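PDB 6WB6: transferrin from Manduca sexta, which carries ferric iron in transport, binding a single Fe(3+) ion per molecule together with an anion, carbonate in this crystal. Local coordinates for residues Ser459-Tyr464 and Val541-Ser546; Ser529-Leu534 and Ser550-Asn555. All coordinates share one frame; numbering follows the deposited sequence.

Interaction 1: Ser459-Tyr464 and Val541-Ser546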
ATOM      1  N   SER A 459      18.206 -16.511  34.067  1.00 24.53           N
ATOM      2  CA  SER A 459      17.627 -16.035  32.819  1.00 40.33           C
ATOM      3  C   SER A 459      18.700 -15.569  31.850  1.00 33.32           C
ATOM      4  O   SER A 459      19.768 -15.099  32.242  1.00 31.78           O
ATOM      5  CB  SER A 459      16.639 -14.896  33.048  1.00 34.66           C
ATOM      6  OG  SER A 459      17.226 -13.894  33.851  1.00 35.07           O
ATOM      7  N   CYS A 460      18.377 -15.697  30.572  1.00 30.49           N
ATOM      8  CA  CYS A 460      19.200 -15.229  29.470  1.00 29.53           C
ATOM      9  C   CYS A 460      18.414 -14.132  28.786  1.00 27.08           C
ATOM     10  O   CYS A 460      17.190 -14.228  28.678  1.00 30.67           O
ATOM     11  CB  CYS A 460      19.507 -16.356  28.474  1.00 31.54           C
ATOM     12  SG  CYS A 460      20.232 -17.831  29.183  1.00 38.77           S
ATOM     13  N   HIS A 461      19.099 -13.087  28.338  1.00 25.00           N
ATOM     14  CA  HIS A 461      18.415 -11.952  27.742  1.00 21.68           C
ATOM     15  C   HIS A 461      19.120 -11.526  26.468  1.00 24.26           C
ATOM     16  O   HIS A 461      20.332 -11.673  26.338  1.00 24.36           O
ATOM     17  CB  HIS A 461      18.372 -10.720  28.672  1.00 30.68           C
ATOM     18  CG  HIS A 461      17.639 -10.921  29.961  1.00 31.56           C
ATOM     19  ND1 HIS A 461      16.580 -10.123  30.336  1.00 27.73           N
ATOM     20  CD2 HIS A 461      17.857 -11.768  30.995  1.00 36.37           C
ATOM     21  CE1 HIS A 461      16.158 -10.489  31.534  1.00 31.52           C
ATOM     22  NE2 HIS A 461      16.915 -11.484  31.957  1.00 30.95           N
ATOM     23  N   SER A 462      18.344 -10.974  25.541  1.00 25.26           N
ATOM     24  CA  SER A 462      18.903 -10.036  24.594  1.00 24.18           C
ATOM     25  C   SER A 462      19.523  -8.863  25.349  1.00 22.49           C
ATOM     26  O   SER A 462      19.337  -8.691  26.557  1.00 30.66           O
ATOM     27  CB  SER A 462      17.838  -9.506  23.648  1.00 19.53           C
ATOM     28  OG  SER A 462      17.429 -10.502  22.765  1.00 26.49           O
ATOM     29  N   SER A 463      20.229  -8.022  24.600  1.00 19.46           N
ATOM     30  CA  SER A 463      21.012  -6.956  25.195  1.00 27.26           C
ATOM     31  C   SER A 463      20.135  -5.975  25.970  1.00 31.24           C
ATOM     32  O   SER A 463      19.039  -5.614  25.542  1.00 27.62           O
ATOM     33  CB  SER A 463      21.785  -6.209  24.107  1.00 30.80           C
ATOM     34  OG  SER A 463      22.332  -5.012  24.634  1.00 41.31           O
ATOM     35  N   TYR A 464      20.647  -5.534  27.111  1.00 31.05           N
ATOM     36  CA  TYR A 464      20.021  -4.514  27.941  1.00 33.77           C
ATOM     37  C   TYR A 464      19.465  -3.341  27.134  1.00 35.70           C
ATOM     38  O   TYR A 464      18.539  -2.654  27.580  1.00 34.81           O
ATOM     39  CB  TYR A 464      21.041  -4.004  28.968  1.00 34.48           C
ATOM     40  CG  TYR A 464      20.542  -2.887  29.858  1.00 33.49           C
ATOM     41  CD1 TYR A 464      20.641  -1.570  29.458  1.00 39.89           C
ATOM     42  CD2 TYR A 464      19.990  -3.150  31.104  1.00 36.65           C
ATOM     43  CE1 TYR A 464      20.200  -0.534  30.273  1.00 44.75           C
ATOM     44  CE2 TYR A 464      19.529  -2.115  31.919  1.00 33.74           C
ATOM     45  CZ  TYR A 464      19.647  -0.818  31.492  1.00 35.43           C
ATOM     46  OH  TYR A 464      19.215   0.215  32.282  1.00 62.59           O
ATOM     47  N   VAL A 541      15.381 -19.604  30.876  1.00 30.91           N
ATOM     48  CA  VAL A 541      14.433 -18.913  30.012  1.00 33.89           C
ATOM     49  C   VAL A 541      15.201 -17.805  29.304  1.00 29.13           C
ATOM     50  O   VAL A 541      16.062 -17.155  29.905  1.00 28.92           O
ATOM     51  CB  VAL A 541      13.238 -18.369  30.832  1.00 28.41           C
ATOM     52  CG1 VAL A 541      13.730 -17.381  31.898  1.00 35.82           C
ATOM     53  CG2 VAL A 541      12.190 -17.709  29.935  1.00 32.53           C
ATOM     54  N   ALA A 542      14.906 -17.595  28.022  1.00 27.63           N
ATOM     55  CA  ALA A 542      15.571 -16.548  27.250  1.00 28.63           C
ATOM     56  C   ALA A 542      14.553 -15.501  26.826  1.00 24.84           C
ATOM     57  O   ALA A 542      13.639 -15.809  26.061  1.00 27.27           O
ATOM     58  CB  ALA A 542      16.279 -17.120  26.021  1.00 20.66           C
ATOM     59  N   PHE A 543      14.715 -14.266  27.314  1.00 23.04           N
ATOM     60  CA  PHE A 543      13.894 -13.130  26.879  1.00 26.98           C
ATOM     61  C   PHE A 543      14.565 -12.515  25.657  1.00 24.56           C
ATOM     62  O   PHE A 543      15.545 -11.764  25.763  1.00 19.19           O
ATOM     63  CB  PHE A 543      13.715 -12.097  27.982  1.00 26.90           C
ATOM     64  CG  PHE A 543      13.157 -12.667  29.240  1.00 28.09           C
ATOM     65  CD1 PHE A 543      11.783 -12.742  29.432  1.00 34.17           C
ATOM     66  CD2 PHE A 543      14.000 -13.161  30.226  1.00 26.13           C
ATOM     67  CE1 PHE A 543      11.263 -13.296  30.590  1.00 23.40           C
ATOM     68  CE2 PHE A 543      13.483 -13.725  31.382  1.00 29.36           C
ATOM     69  CZ  PHE A 543      12.117 -13.786  31.563  1.00 26.49           C
ATOM     70  N   VAL A 544      14.018 -12.834  24.495  1.00 23.36           N
ATOM     71  CA  VAL A 544      14.552 -12.408  23.215  1.00 23.75           C
ATOM     72  C   VAL A 544      13.393 -11.821  22.429  1.00 24.05           C
ATOM     73  O   VAL A 544      12.257 -11.824  22.884  1.00 22.35           O
ATOM     74  CB  VAL A 544      15.215 -13.577  22.476  1.00 18.85           C
ATOM     75  CG1 VAL A 544      16.442 -14.039  23.269  1.00 23.43           C
ATOM     76  CG2 VAL A 544      14.223 -14.737  22.301  1.00 21.65           C
ATOM     77  N   SER A 545      13.697 -11.278  21.263  1.00 21.69           N
ATOM     78  CA  SER A 545      12.656 -10.843  20.358  1.00 20.56           C
ATOM     79  C   SER A 545      12.201 -12.024  19.531  1.00 21.33           C
ATOM     80  O   SER A 545      12.986 -12.920  19.229  1.00 26.94           O
ATOM     81  CB  SER A 545      13.143  -9.755  19.406  1.00 26.74           C
ATOM     82  OG  SER A 545      12.238  -9.669  18.297  1.00 25.68           O
ATOM     83  N   SER A 546      10.939 -11.981  19.104  1.00 23.61           N
ATOM     84  CA  SER A 546      10.460 -12.977  18.147  1.00 30.44           C
ATOM     85  C   SER A 546      11.271 -12.946  16.853  1.00 26.64           C
ATOM     86  O   SER A 546      11.441 -13.981  16.199  1.00 24.20           O
ATOM     87  CB  SER A 546       8.983 -12.745  17.857  1.00 26.54           C
ATOM     88  OG  SER A 546       8.788 -11.477  17.296  1.00 24.05           O
TER
HETATM   89  O   HOH W   1      16.282 -10.376  20.586  1.00 26.62           O
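Parallel pairing inside the mixed beta-sheet of a transferrin lobe joins Cys460 and His461 of strand 458-461 to Ala542 and Phe543 of strand 542-545, the two short axes lying 19° apart. The backbone bonds show how a parallel ladder is laced: Cys460 N gives a nearly straight bond to Val541 O (2.8 Å), Cys460 O accepts from Phe543 N (2.8 Å), and Ser462 N reaches Phe543 O (2.9 Å). On one face of the sheet the CB atoms of Cys460 and Ala542 lie 4.1 Å apart. On the other, the His461 and Phe543 side chains run side by side in the same direction, both with CG beside the backbone N (chi1 -62° for His461), which sets Phe543 CD2 over the imidazole face, 3.7 Å from His461 CE1. Their planes meet obliquely at 39°. The imidazole's rotation is fixed at both nitrogens: His461 NE2 and Ser459 OG are hydrogen-bonded at 3.1 Å, and His461 ND1 bonds to Gly469 O. Ser459 OG is itself hydrogen-bonded to Ser500 OG. Where the strands part, a water bridges Ser462 OG and Ser545 N. Ser459 and His461 also pair with Cys501 of strand 499-501, Ala542 bonds to Val441 of strand 437-443, and Phe543 packs on Pro473 of helix 467-479.

Interaction 2: Ser529-Leu534 and Ser550-Asn555; sequences SAWKCL and SHFDAN
Trp531 and His551 meet as an offset stack, the imidazole lying over the six-membered part of the indole with centroids 3.8 Å apart and planes inclined by 24°. His551 ND1 sits above the indole, 3.2 Å from Trp531 CE2, rather than at its NE1 edge. Two CH-pi contacts extend this stacking: His551 CB rests 3.5 Å from the centroid of the Trp531 five-membered ring, and Trp531 CB in turn lies over a face of the Phe552 ring. The opposite indole face is lined by Ser529 CB, so the indole is held between its own helix start and His551. Ser529 is the N-cap of helix 530-535, its OG accepting from Lys532 N (3.0 Å), and the contact sets the first turn of this helix against the loop that leads from strand 542-545 to strand 557-560. With an alanine here instead of Trp531, the His551 ring is likely to lose its stacking surface and be set free to turn. Apolar packing continues along the helix, where Leu534, with CG anti to the backbone N (chi1 -158°), brings CD2 to within 3.8 Å of Phe552 CE2. The Phe552 side chain also packs on Val544 and Val441, while its ring meets Tyr557 edge-to-face.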
ATOM      1  N   SER A 529      25.237 -14.738  24.113  1.00 26.95           N
ATOM      2  CA  SER A 529      24.050 -14.803  23.274  1.00 28.52           C
ATOM      3  C   SER A 529      22.978 -15.579  24.013  1.00 23.74           C
ATOM      4  O   SER A 529      23.275 -16.530  24.743  1.00 26.44           O
ATOM      5  CB  SER A 529      24.348 -15.468  21.929  1.00 34.16           C
ATOM      6  OG  SER A 529      24.353 -16.883  22.047  1.00 33.20           O
ATOM      7  N   ALA A 530      21.729 -15.148  23.847  1.00 32.13           N
ATOM      8  CA  ALA A 530      20.639 -15.757  24.596  1.00 30.49           C
ATOM      9  C   ALA A 530      20.425 -17.208  24.174  1.00 29.89           C
ATOM     10  O   ALA A 530      20.092 -18.061  25.007  1.00 25.65           O
ATOM     11  CB  ALA A 530      19.358 -14.932  24.404  1.00 23.85           C
ATOM     12  N   TRP A 531      20.639 -17.508  22.892  1.00 28.86           N
ATOM     13  CA  TRP A 531      20.453 -18.873  22.421  1.00 28.56           C
ATOM     14  C   TRP A 531      21.576 -19.790  22.910  1.00 28.68           C
ATOM     15  O   TRP A 531      21.315 -20.943  23.258  1.00 34.51           O
ATOM     16  CB  TRP A 531      20.328 -18.917  20.889  1.00 26.67           C
ATOM     17  CG  TRP A 531      21.148 -17.896  20.124  1.00 31.08           C
ATOM     18  CD1 TRP A 531      22.368 -18.085  19.544  1.00 32.48           C
ATOM     19  CD2 TRP A 531      20.785 -16.533  19.855  1.00 37.77           C
ATOM     20  NE1 TRP A 531      22.790 -16.925  18.932  1.00 37.11           N
ATOM     21  CE2 TRP A 531      21.834 -15.960  19.105  1.00 36.01           C
ATOM     22  CE3 TRP A 531      19.677 -15.746  20.178  1.00 29.87           C
ATOM     23  CZ2 TRP A 531      21.809 -14.632  18.684  1.00 34.36           C
ATOM     24  CZ3 TRP A 531      19.649 -14.436  19.753  1.00 38.27           C
ATOM     25  CH2 TRP A 531      20.710 -13.890  19.013  1.00 42.65           C
ATOM     26  N   LYS A 532      22.825 -19.299  22.982  1.00 25.04           N
ATOM     27  CA  LYS A 532      23.877 -20.124  23.587  1.00 29.43           C
ATOM     28  C   LYS A 532      23.666 -20.255  25.082  1.00 33.33           C
ATOM     29  O   LYS A 532      23.901 -21.322  25.663  1.00 31.89           O
ATOM     30  CB  LYS A 532      25.263 -19.537  23.327  1.00 34.28           C
ATOM     31  CG  LYS A 532      26.360 -20.578  23.153  1.00 39.74           C
ATOM     32  CD  LYS A 532      26.143 -21.388  21.880  1.00 39.04           C
ATOM     33  CE  LYS A 532      27.259 -22.395  21.654  1.00 53.87           C
ATOM     34  NZ  LYS A 532      26.893 -23.357  20.576  1.00 63.81           N
ATOM     35  N   CYS A 533      23.224 -19.167  25.717  1.00 28.99           N
ATOM     36  CA  CYS A 533      23.007 -19.165  27.154  1.00 22.87           C
ATOM     37  C   CYS A 533      21.882 -20.127  27.526  1.00 32.41           C
ATOM     38  O   CYS A 533      21.988 -20.863  28.514  1.00 29.32           O
ATOM     39  CB  CYS A 533      22.735 -17.721  27.591  1.00 32.79           C
ATOM     40  SG  CYS A 533      22.228 -17.431  29.283  1.00 34.75           S
ATOM     41  N   LEU A 534      20.826 -20.187  26.712  1.00 28.13           N
ATOM     42  CA  LEU A 534      19.756 -21.145  26.986  1.00 29.27           C
ATOM     43  C   LEU A 534      20.226 -22.569  26.733  1.00 36.49           C
ATOM     44  O   LEU A 534      20.099 -23.436  27.605  1.00 28.65           O
ATOM     45  CB  LEU A 534      18.516 -20.839  26.140  1.00 31.24           C
ATOM     46  CG  LEU A 534      17.209 -21.419  26.709  1.00 24.31           C
ATOM     47  CD1 LEU A 534      16.857 -20.806  28.094  1.00 32.95           C
ATOM     48  CD2 LEU A 534      16.058 -21.206  25.756  1.00 27.31           C
ATOM     49  N   SER A 550      14.947 -17.631  14.950  1.00 28.98           N
ATOM     50  CA  SER A 550      15.671 -18.533  14.048  1.00 30.05           C
ATOM     51  C   SER A 550      16.891 -19.149  14.709  1.00 29.79           C
ATOM     52  O   SER A 550      17.363 -20.210  14.278  1.00 28.08           O
ATOM     53  CB  SER A 550      16.114 -17.784  12.794  1.00 24.53           C
ATOM     54  OG  SER A 550      17.023 -16.755  13.126  1.00 39.02           O
ATOM     55  N   HIS A 551      17.441 -18.489  15.718  1.00 26.55           N
ATOM     56  CA  HIS A 551      18.552 -19.031  16.478  1.00 25.83           C
ATOM     57  C   HIS A 551      18.136 -20.136  17.450  1.00 31.79           C
ATOM     58  O   HIS A 551      18.980 -20.554  18.245  1.00 35.06           O
ATOM     59  CB  HIS A 551      19.258 -17.910  17.258  1.00 26.75           C
ATOM     60  CG  HIS A 551      19.792 -16.812  16.394  1.00 32.96           C
ATOM     61  ND1 HIS A 551      21.128 -16.703  16.071  1.00 34.92           N
ATOM     62  CD2 HIS A 551      19.170 -15.776  15.780  1.00 29.67           C
ATOM     63  CE1 HIS A 551      21.306 -15.643  15.302  1.00 35.91           C
ATOM     64  NE2 HIS A 551      20.134 -15.062  15.110  1.00 31.69           N
ATOM     65  N   PHE A 552      16.877 -20.594  17.426  1.00 32.24           N
ATOM     66  CA  PHE A 552      16.389 -21.611  18.353  1.00 32.65           C
ATOM     67  C   PHE A 552      15.756 -22.753  17.581  1.00 29.62           C
ATOM     68  O   PHE A 552      14.830 -22.530  16.796  1.00 35.91           O
ATOM     69  CB  PHE A 552      15.335 -21.078  19.328  1.00 25.35           C
ATOM     70  CG  PHE A 552      15.851 -20.083  20.295  1.00 25.37           C
ATOM     71  CD1 PHE A 552      15.830 -18.741  19.986  1.00 23.96           C
ATOM     72  CD2 PHE A 552      16.368 -20.486  21.510  1.00 23.97           C
ATOM     73  CE1 PHE A 552      16.320 -17.797  20.881  1.00 31.95           C
ATOM     74  CE2 PHE A 552      16.844 -19.564  22.411  1.00 34.69           C
ATOM     75  CZ  PHE A 552      16.819 -18.207  22.102  1.00 23.75           C
ATOM     76  N   ASP A 553      16.201 -23.970  17.870  1.00 31.59           N
ATOM     77  CA  ASP A 553      15.702 -25.164  17.189  1.00 34.17           C
ATOM     78  C   ASP A 553      14.240 -25.431  17.554  1.00 28.08           C
ATOM     79  O   ASP A 553      13.906 -25.665  18.719  1.00 33.94           O
ATOM     80  CB  ASP A 553      16.596 -26.350  17.555  1.00 37.73           C
ATOM     81  CG  ASP A 553      16.238 -27.615  16.803  1.00 35.96           C
ATOM     82  OD1 ASP A 553      15.127 -28.133  17.006  1.00 32.58           O
ATOM     83  OD2 ASP A 553      17.076 -28.095  16.010  1.00 40.76           O
ATOM     84  N   ALA A 554      13.365 -25.399  16.550  1.00 34.17           N
ATOM     85  CA  ALA A 554      11.930 -25.530  16.794  1.00 30.81           C
ATOM     86  C   ALA A 554      11.563 -26.847  17.479  1.00 37.68           C
ATOM     87  O   ALA A 554      10.580 -26.907  18.231  1.00 36.30           O
ATOM     88  CB  ALA A 554      11.178 -25.410  15.471  1.00 44.73           C
ATOM     89  N   ASN A 555      12.322 -27.909  17.224  1.00 25.66           N
ATOM     90  CA  ASN A 555      12.040 -29.194  17.845  1.00 35.40           C
ATOM     91  C   ASN A 555      12.447 -29.247  19.312  1.00 29.83           C
ATOM     92  O   ASN A 555      11.935 -30.098  20.043  1.00 30.24           O
ATOM     93  CB  ASN A 555      12.744 -30.320  17.076  1.00 33.24           C
ATOM     94  CG  ASN A 555      12.328 -30.378  15.632  1.00 30.16           C
ATOM     95  OD1 ASN A 555      11.175 -30.101  15.291  1.00 36.42           O
ATOM     96  ND2 ASN A 555      13.268 -30.708  14.767  1.00 38.20           N
TER

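In the fold
Interactions 1 and 2 illustrate how a sheet and its covering helix are secured together by a covalent link as well as packing. Their centres are about 10 Å apart, and the disulfide between Cys460 SG and Cys533 SG (2.0 Å) ties strand 458-461 directly to helix 530-535. Around it, Val544 CG1 lies 3.3 Å from Ala530 CB, and Leu534 CD1 comes within 3.4 Å of Val541 N. The helix leads on into strand 542-545, and the loop beyond that strand returns to the helix in interaction 2, so the segments of the two contacts alternate along the chain. Both lie away from the site where Tyr90 and Tyr204 bind the iron, with carbonate beside it.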